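Local coordinates for protein complement factor MASP-3 (Homo sapiens, PDB 3DEM) that probably acts as a serine protease of the complement system, using its calcium-binding CUB and EGF-like modules to interact with mannan-binding lectin and ficolins, at residues 24-29 against 96-101; 43-48 against 108-113; 66-71 against 89-94. One frame throughout, in Å; residues are numbered along the deposited sequence.

In the fold
All three interactions lie in one CUB domain, a sandwich of two antiparallel sheets. Interaction 1 pairs two strands of one sheet, interaction 2 pairs two strands of the other, and interaction 3 joins the edge strand 67-71 to the loop that leads into 94-101. The centres of interactions 1 and 2 are about 13 Å apart, and their side chains meet in the core: F112 CZ touches W29 CZ3 at 3.8 Å. F71, at the end of segment 66-71, packs on interaction 2, its CB 3.4 Å from F46 CZ. Interactions 1 and 2 end near a bound calcium ion, about 5 Å from the S101 side chain and 6 Å from that of F109.

Interaction 1: 24-29 against 96-101; sequences DSEVTW and SITFRS
A two-strand antiparallel ladder of the CUB β-sandwich runs regularly from W29 opposite I97 to V27 opposite F99, then gives way to a G1 β-bulge where D24 and S25 both face S101. The short strand segments are 4.6 Å apart at closest approach. Paired backbone bonds link W29 with I97 and V27 with F99; in the latter pair V27 N donates to F99 O at 3.0 Å. At the bulge, S101 N still reaches S25 O at 2.8 Å, while the return bond from S25 N is weak.

On the T28 and T98 face the two hydroxyls meet: T28 OG1 and T98 OG1 are hydrogen-bonded at 2.8 Å. Both threonines place OG1 beside their own backbone N, with chi1 close to -65°, and this brings the hydroxyls together across a non-hydrogen-bonded pair. Threonine suits a strand, since its β-branch favours extended backbone, and the OH supplies the polar link. The extended E26 lays its CG 3.9 Å from T98 CG2.

The face bearing V27, W29, I97 and F99 is apolar along this part, with S25 and S101 at the bulge end. The edge of the W29 indole carries CZ3 to 4.0 Å from F99 CB, and CE3 meets I97 CG2 at 3.9 Å. V27 CG1 lies 3.6 Å above the plane of the same indole, toward its rim.

S101, whose OG is hydrogen-bonded to P22 O, immediately precedes the calcium ligand D102. Strand 25-32 is the sheet's outermost on this side; strand 58-62 flanks 94-101 on the other, and I12 of strand 9-13 packs on W29 and I97.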
# COMPACT_ATOMS: atom_id res chain seq x y z
N ASP A 24 -23.03 30.69 8.28
CA ASP A 24 -24.07 29.80 8.78
C ASP A 24 -24.24 28.56 7.91
O ASP A 24 -25.35 28.21 7.52
CB ASP A 24 -25.41 30.52 8.92
CG ASP A 24 -26.50 29.62 9.50
OD1 ASP A 24 -26.18 28.77 10.36
OD2 ASP A 24 -27.67 29.77 9.09
N SER A 25 -23.13 27.90 7.60
CA SER A 25 -23.21 26.68 6.82
C SER A 25 -22.59 25.54 7.60
O SER A 25 -21.65 25.73 8.38
CB SER A 25 -22.52 26.85 5.46
OG SER A 25 -21.11 26.94 5.60
N GLU A 26 -23.13 24.35 7.41
CA GLU A 26 -22.63 23.16 8.07
C GLU A 26 -22.82 21.95 7.17
O GLU A 26 -23.94 21.58 6.83
CB GLU A 26 -23.33 22.93 9.41
CG GLU A 26 -22.71 21.80 10.22
CD GLU A 26 -23.32 21.65 11.59
OE1 GLU A 26 -22.99 20.65 12.27
OE2 GLU A 26 -24.12 22.52 12.00
N VAL A 27 -21.70 21.35 6.78
CA VAL A 27 -21.73 20.20 5.88
C VAL A 27 -20.93 19.07 6.49
O VAL A 27 -19.82 19.27 6.99
CB VAL A 27 -21.16 20.56 4.50
CG1 VAL A 27 -21.38 19.42 3.51
CG2 VAL A 27 -21.78 21.86 3.98
N THR A 28 -21.50 17.87 6.47
CA THR A 28 -20.82 16.69 6.96
C THR A 28 -20.61 15.70 5.82
O THR A 28 -21.52 15.44 5.04
CB THR A 28 -21.62 16.01 8.09
OG1 THR A 28 -21.67 16.88 9.23
CG2 THR A 28 -20.98 14.68 8.50
N TRP A 29 -19.40 15.16 5.71
CA TRP A 29 -19.12 14.09 4.76
C TRP A 29 -18.78 12.83 5.53
O TRP A 29 -17.85 12.83 6.34
CB TRP A 29 -17.93 14.45 3.86
CG TRP A 29 -18.18 15.62 2.98
CD1 TRP A 29 -18.76 15.62 1.75
CD2 TRP A 29 -17.84 16.99 3.26
NE1 TRP A 29 -18.81 16.89 1.24
CE2 TRP A 29 -18.25 17.75 2.15
CE3 TRP A 29 -17.23 17.64 4.34
CZ2 TRP A 29 -18.07 19.14 2.09
CZ3 TRP A 29 -17.06 19.01 4.28
CH2 TRP A 29 -17.47 19.74 3.16
N SER A 96 -15.66 10.72 9.59
CA SER A 96 -16.66 11.75 9.39
C SER A 96 -15.99 13.12 9.44
O SER A 96 -15.14 13.38 10.30
CB SER A 96 -17.77 11.65 10.44
OG SER A 96 -18.83 12.55 10.16
N ILE A 97 -16.35 13.98 8.50
CA ILE A 97 -15.77 15.31 8.40
C ILE A 97 -16.88 16.35 8.39
O ILE A 97 -17.81 16.26 7.59
CB ILE A 97 -14.94 15.46 7.10
CG1 ILE A 97 -13.79 14.45 7.07
CG2 ILE A 97 -14.40 16.88 6.95
CD1 ILE A 97 -13.13 14.33 5.72
N THR A 98 -16.78 17.33 9.29
CA THR A 98 -17.74 18.42 9.33
C THR A 98 -17.05 19.77 9.15
O THR A 98 -16.11 20.10 9.88
CB THR A 98 -18.53 18.42 10.66
OG1 THR A 98 -19.31 17.23 10.75
CG2 THR A 98 -19.47 19.64 10.74
N PHE A 99 -17.50 20.53 8.16
CA PHE A 99 -17.11 21.92 8.04
C PHE A 99 -18.22 22.80 8.59
O PHE A 99 -19.37 22.70 8.15
CB PHE A 99 -16.82 22.30 6.58
CG PHE A 99 -16.73 23.79 6.34
CD1 PHE A 99 -15.60 24.50 6.72
CD2 PHE A 99 -17.78 24.47 5.75
CE1 PHE A 99 -15.52 25.87 6.50
CE2 PHE A 99 -17.71 25.84 5.53
CZ PHE A 99 -16.58 26.53 5.91
N ARG A 100 -17.89 23.65 9.55
CA ARG A 100 -18.88 24.56 10.10
C ARG A 100 -18.42 26.00 9.97
O ARG A 100 -17.26 26.33 10.23
CB ARG A 100 -19.16 24.26 11.58
CG ARG A 100 -20.32 25.09 12.13
CD ARG A 100 -19.89 25.91 13.33
NE ARG A 100 -20.95 26.79 13.80
CZ ARG A 100 -20.82 27.62 14.83
NH1 ARG A 100 -19.68 27.68 15.50
NH2 ARG A 100 -21.84 28.39 15.20
N SER A 101 -19.36 26.86 9.59
CA SER A 101 -19.13 28.28 9.47
C SER A 101 -20.19 28.97 10.32
O SER A 101 -21.39 28.73 10.12
CB SER A 101 -19.26 28.68 8.00
OG SER A 101 -19.03 30.06 7.81

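Interaction 2: 43-48 against 108-113; sequences FMHFNL and RFTGFD
Strands 45-47 and 111-113 run antiparallel, their axes 4.5 Å apart at closest approach, with F46 opposite F112 as a non-hydrogen-bonded pair between the hydrogen-bonded pairs H45-D113 and N47-G111. At M44, where the chain turns a corner, M44 N still donates to D113 O at 2.9 Å. G111 has a positive phi of 81°, a conformation glycine adopts easily, and it exchanges backbone bonds with N47.

Beyond the ladder the N47 side chain takes over. With CG anti to the backbone N (chi1 -163°), its OD1 receives T110 N at 3.1 Å on a lone pair in the amide plane, and the bond is nearly straight. Asparagine fits because its short amide can supply an acceptor for the backbone N of T110, just before strand 111-120 begins. T110 OG1 meets the edge of the H45 imidazole, lying in the ring plane 3.0 Å from CE1. H45 ND1 is buried without a partner, while the ring stacks on F151 of the second subunit.

F46 and F112 share the opposite face, and F43, before the corner, reaches F112 with the end of its ring. F43 CE1 is 3.7 Å from F112 CD1, which lies near the plane of the F43 ring; the pair is oblique, planes at 65°. F46 CD1 touches F112 CB at 3.8 Å. Phenylalanines provide broad apolar surface here. Farther along, one face of the F109 ring takes the L48 backbone, with L48 C 3.6 Å above its plane, toward the rim.

Two antiparallel four-stranded sheets packed face to face form the CUB β-sandwich, and here F43, F46 and F112 meet V59 of the other sheet; the calcium ion lies about 6 Å from the F109 side chain.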
# COMPACT_ATOMS: atom_id res chain seq x y z
N PHE A 43 -4.73 17.91 3.25
CA PHE A 43 -5.25 19.16 2.70
C PHE A 43 -4.26 19.84 1.77
O PHE A 43 -3.06 19.87 2.05
CB PHE A 43 -5.65 20.12 3.81
CG PHE A 43 -6.74 19.60 4.71
CD1 PHE A 43 -8.04 20.05 4.56
CD2 PHE A 43 -6.46 18.67 5.70
CE1 PHE A 43 -9.05 19.58 5.39
CE2 PHE A 43 -7.47 18.20 6.53
CZ PHE A 43 -8.76 18.65 6.37
N MET A 44 -4.76 20.40 0.67
CA MET A 44 -3.93 21.15 -0.27
C MET A 44 -4.10 22.65 -0.11
O MET A 44 -3.27 23.43 -0.57
CB MET A 44 -4.24 20.75 -1.72
CG MET A 44 -4.10 19.26 -2.00
SD MET A 44 -2.56 18.56 -1.38
CE MET A 44 -1.33 19.53 -2.23
N HIS A 45 -5.19 23.06 0.53
CA HIS A 45 -5.47 24.46 0.80
C HIS A 45 -6.32 24.55 2.06
O HIS A 45 -7.25 23.78 2.24
CB HIS A 45 -6.19 25.12 -0.38
CG HIS A 45 -6.30 26.61 -0.27
ND1 HIS A 45 -7.43 27.24 0.22
CD2 HIS A 45 -5.44 27.60 -0.60
CE1 HIS A 45 -7.25 28.54 0.20
NE2 HIS A 45 -6.05 28.79 -0.30
N PHE A 46 -5.99 25.48 2.95
CA PHE A 46 -6.75 25.65 4.18
C PHE A 46 -6.74 27.09 4.66
O PHE A 46 -5.70 27.63 5.04
CB PHE A 46 -6.23 24.71 5.26
CG PHE A 46 -7.18 24.55 6.41
CD1 PHE A 46 -8.06 23.48 6.45
CD2 PHE A 46 -7.19 25.46 7.45
CE1 PHE A 46 -8.94 23.33 7.51
CE2 PHE A 46 -8.06 25.32 8.51
CZ PHE A 46 -8.94 24.26 8.54
N ASN A 47 -7.91 27.71 4.65
CA ASN A 47 -8.04 29.13 4.92
C ASN A 47 -9.32 29.39 5.71
O ASN A 47 -10.38 29.62 5.13
CB ASN A 47 -8.07 29.92 3.61
CG ASN A 47 -7.78 31.39 3.80
OD1 ASN A 47 -8.64 32.25 3.54
ND2 ASN A 47 -6.58 31.70 4.26
N LEU A 48 -9.22 29.33 7.03
CA LEU A 48 -10.38 29.52 7.89
C LEU A 48 -10.16 30.61 8.94
O LEU A 48 -9.04 31.05 9.17
CB LEU A 48 -10.74 28.21 8.60
CG LEU A 48 -11.83 27.34 7.98
CD1 LEU A 48 -11.33 26.62 6.73
CD2 LEU A 48 -12.35 26.33 9.00
N ARG A 108 -13.21 37.39 4.58
CA ARG A 108 -13.61 36.43 3.55
C ARG A 108 -12.61 35.29 3.35
O ARG A 108 -11.75 35.34 2.47
CB ARG A 108 -13.88 37.15 2.23
CG ARG A 108 -15.35 37.40 1.95
CD ARG A 108 -16.16 37.59 3.23
NE ARG A 108 -17.58 37.79 2.94
CZ ARG A 108 -18.44 36.80 2.68
NH1 ARG A 108 -18.03 35.54 2.68
NH2 ARG A 108 -19.71 37.09 2.42
N PHE A 109 -12.77 34.25 4.16
CA PHE A 109 -11.90 33.10 4.12
C PHE A 109 -12.32 32.12 3.02
O PHE A 109 -13.51 31.87 2.84
CB PHE A 109 -11.88 32.42 5.49
CG PHE A 109 -11.40 33.31 6.60
CD1 PHE A 109 -12.30 33.93 7.45
CD2 PHE A 109 -10.04 33.55 6.77
CE1 PHE A 109 -11.86 34.76 8.47
CE2 PHE A 109 -9.59 34.39 7.78
CZ PHE A 109 -10.50 34.99 8.63
N THR A 110 -11.35 31.57 2.31
CA THR A 110 -11.63 30.79 1.11
C THR A 110 -11.81 29.30 1.34
O THR A 110 -11.98 28.53 0.40
CB THR A 110 -10.55 31.01 0.03
OG1 THR A 110 -9.25 30.77 0.59
CG2 THR A 110 -10.61 32.44 -0.51
N GLY A 111 -11.77 28.89 2.61
CA GLY A 111 -12.08 27.51 2.97
C GLY A 111 -10.96 26.50 2.78
O GLY A 111 -9.80 26.80 3.06
N PHE A 112 -11.31 25.31 2.31
CA PHE A 112 -10.34 24.22 2.21
C PHE A 112 -10.53 23.31 0.99
O PHE A 112 -11.59 23.29 0.37
CB PHE A 112 -10.37 23.39 3.49
CG PHE A 112 -11.57 22.49 3.60
CD1 PHE A 112 -11.52 21.18 3.17
CD2 PHE A 112 -12.76 22.98 4.13
CE1 PHE A 112 -12.63 20.36 3.27
CE2 PHE A 112 -13.87 22.17 4.22
CZ PHE A 112 -13.81 20.86 3.79
N ASP A 113 -9.48 22.57 0.67
CA ASP A 113 -9.49 21.56 -0.38
C ASP A 113 -8.82 20.31 0.21
O ASP A 113 -7.66 20.35 0.61
CB ASP A 113 -8.73 22.07 -1.60
CG ASP A 113 -8.59 21.02 -2.70
OD1 ASP A 113 -9.52 20.20 -2.87
OD2 ASP A 113 -7.55 21.02 -3.39

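Interaction 3: 66-71 against 89-94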
# COMPACT_ATOMS: atom_id res chain seq x y z
N GLN A 66 -14.96 9.04 18.49
CA GLN A 66 -13.66 9.62 18.78
C GLN A 66 -13.36 10.78 17.84
O GLN A 66 -13.41 10.63 16.62
CB GLN A 66 -12.59 8.53 18.65
CG GLN A 66 -11.14 8.99 18.79
CD GLN A 66 -10.16 7.85 18.57
OE1 GLN A 66 -10.51 6.67 18.68
NE2 GLN A 66 -8.91 8.19 18.24
N VAL A 67 -13.04 11.94 18.40
CA VAL A 67 -12.62 13.08 17.60
C VAL A 67 -11.13 12.99 17.31
O VAL A 67 -10.31 12.99 18.22
CB VAL A 67 -12.96 14.43 18.28
CG1 VAL A 67 -12.42 15.60 17.47
CG2 VAL A 67 -14.46 14.56 18.47
N LEU A 68 -10.79 12.91 16.03
CA LEU A 68 -9.40 12.74 15.60
C LEU A 68 -8.65 14.07 15.53
O LEU A 68 -7.49 14.15 15.94
CB LEU A 68 -9.34 12.03 14.25
CG LEU A 68 -10.02 10.66 14.17
CD1 LEU A 68 -10.00 10.13 12.75
CD2 LEU A 68 -9.36 9.68 15.12
N ALA A 69 -9.31 15.09 14.99
CA ALA A 69 -8.67 16.39 14.81
C ALA A 69 -9.70 17.49 14.59
O ALA A 69 -10.79 17.24 14.09
CB ALA A 69 -7.68 16.34 13.66
N THR A 70 -9.33 18.71 14.97
CA THR A 70 -10.14 19.89 14.71
C THR A 70 -9.21 20.98 14.20
O THR A 70 -8.19 21.28 14.83
CB THR A 70 -10.86 20.40 15.98
OG1 THR A 70 -11.59 19.32 16.57
CG2 THR A 70 -11.82 21.53 15.64
N PHE A 71 -9.54 21.54 13.04
CA PHE A 71 -8.69 22.53 12.40
C PHE A 71 -9.40 23.86 12.21
O PHE A 71 -10.61 23.90 11.99
CB PHE A 71 -8.19 22.03 11.05
CG PHE A 71 -7.38 20.77 11.13
CD1 PHE A 71 -6.14 20.76 11.76
CD2 PHE A 71 -7.85 19.59 10.55
CE1 PHE A 71 -5.39 19.60 11.83
CE2 PHE A 71 -7.11 18.43 10.62
CZ PHE A 71 -5.87 18.43 11.25
N LEU A 89 -5.03 10.07 9.87
CA LEU A 89 -5.32 8.66 9.63
C LEU A 89 -6.40 8.19 10.59
O LEU A 89 -6.29 8.38 11.80
CB LEU A 89 -4.05 7.83 9.81
CG LEU A 89 -4.08 6.35 9.42
CD1 LEU A 89 -4.26 6.18 7.92
CD2 LEU A 89 -2.80 5.65 9.88
N SER A 90 -7.46 7.58 10.05
CA SER A 90 -8.51 7.01 10.88
C SER A 90 -8.05 5.68 11.46
O SER A 90 -7.30 4.95 10.81
CB SER A 90 -9.80 6.81 10.08
OG SER A 90 -9.65 5.76 9.13
N PRO A 91 -8.49 5.36 12.69
CA PRO A 91 -8.13 4.10 13.35
C PRO A 91 -8.77 2.90 12.65
O PRO A 91 -8.17 1.82 12.60
CB PRO A 91 -8.71 4.25 14.76
CG PRO A 91 -9.04 5.70 14.91
CD PRO A 91 -9.36 6.19 13.54
N GLY A 92 -9.97 3.09 12.12
CA GLY A 92 -10.69 2.02 11.44
C GLY A 92 -11.11 2.41 10.04
O GLY A 92 -10.45 3.21 9.37
N SER A 93 -12.23 1.87 9.59
CA SER A 93 -12.66 2.05 8.21
C SER A 93 -13.73 3.14 8.04
O SER A 93 -14.44 3.16 7.03
CB SER A 93 -13.16 0.73 7.63
OG SER A 93 -14.36 0.31 8.25
N PHE A 94 -13.82 4.05 9.01
CA PHE A 94 -14.81 5.12 8.94
C PHE A 94 -14.24 6.48 9.35
O PHE A 94 -13.48 6.58 10.31
CB PHE A 94 -16.03 4.78 9.81
CG PHE A 94 -17.03 5.91 9.93
CD1 PHE A 94 -17.92 6.17 8.90
CD2 PHE A 94 -17.07 6.71 11.06
CE1 PHE A 94 -18.83 7.21 9.00
CE2 PHE A 94 -17.97 7.74 11.17
CZ PHE A 94 -18.86 7.99 10.14
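The flat amide of Q66 comes up to the pyrrolidine ring of P91, OE1 and NE2 both 4.2 Å from P91 CG, a loose van der Waals approach. L68 packs on the same ring, its CD2 nearest to P91 CD at 3.8 Å. This small contact lies on the surface of the CUB β-sandwich, between edge strand 67-71 of one sheet and the loop that carries the chain from strand 88-89 of the other sheet to strand 94-101.

L68 does most of the touching. It forms a classic β-bulge with A69, both residues facing V61, and its side chain is turned toward the loop. CG stands anti to the carbonyl carbon (chi1 -57°) and branches to two methyls, CD2 on the proline ring and CD1 on the backbone of S90, 3.9 Å from its CA. A branched aliphatic side chain is well suited to meeting two neighbouring residues at once. Proline suits the turn as well, since its ring restricts the backbone and gives the leucine a compact apolar partner. Q66 reaches out in an extended chain, as a polar residue in an exposed position can.

Strand 37-47 also holds the loop by hydrogen bonds. R38 of that strand donates from NE to P91 O, and I39 N bonds S90 OG. That hydroxyl in turn spans the turn, S90 OG giving its proton to G92 O at 2.7 Å.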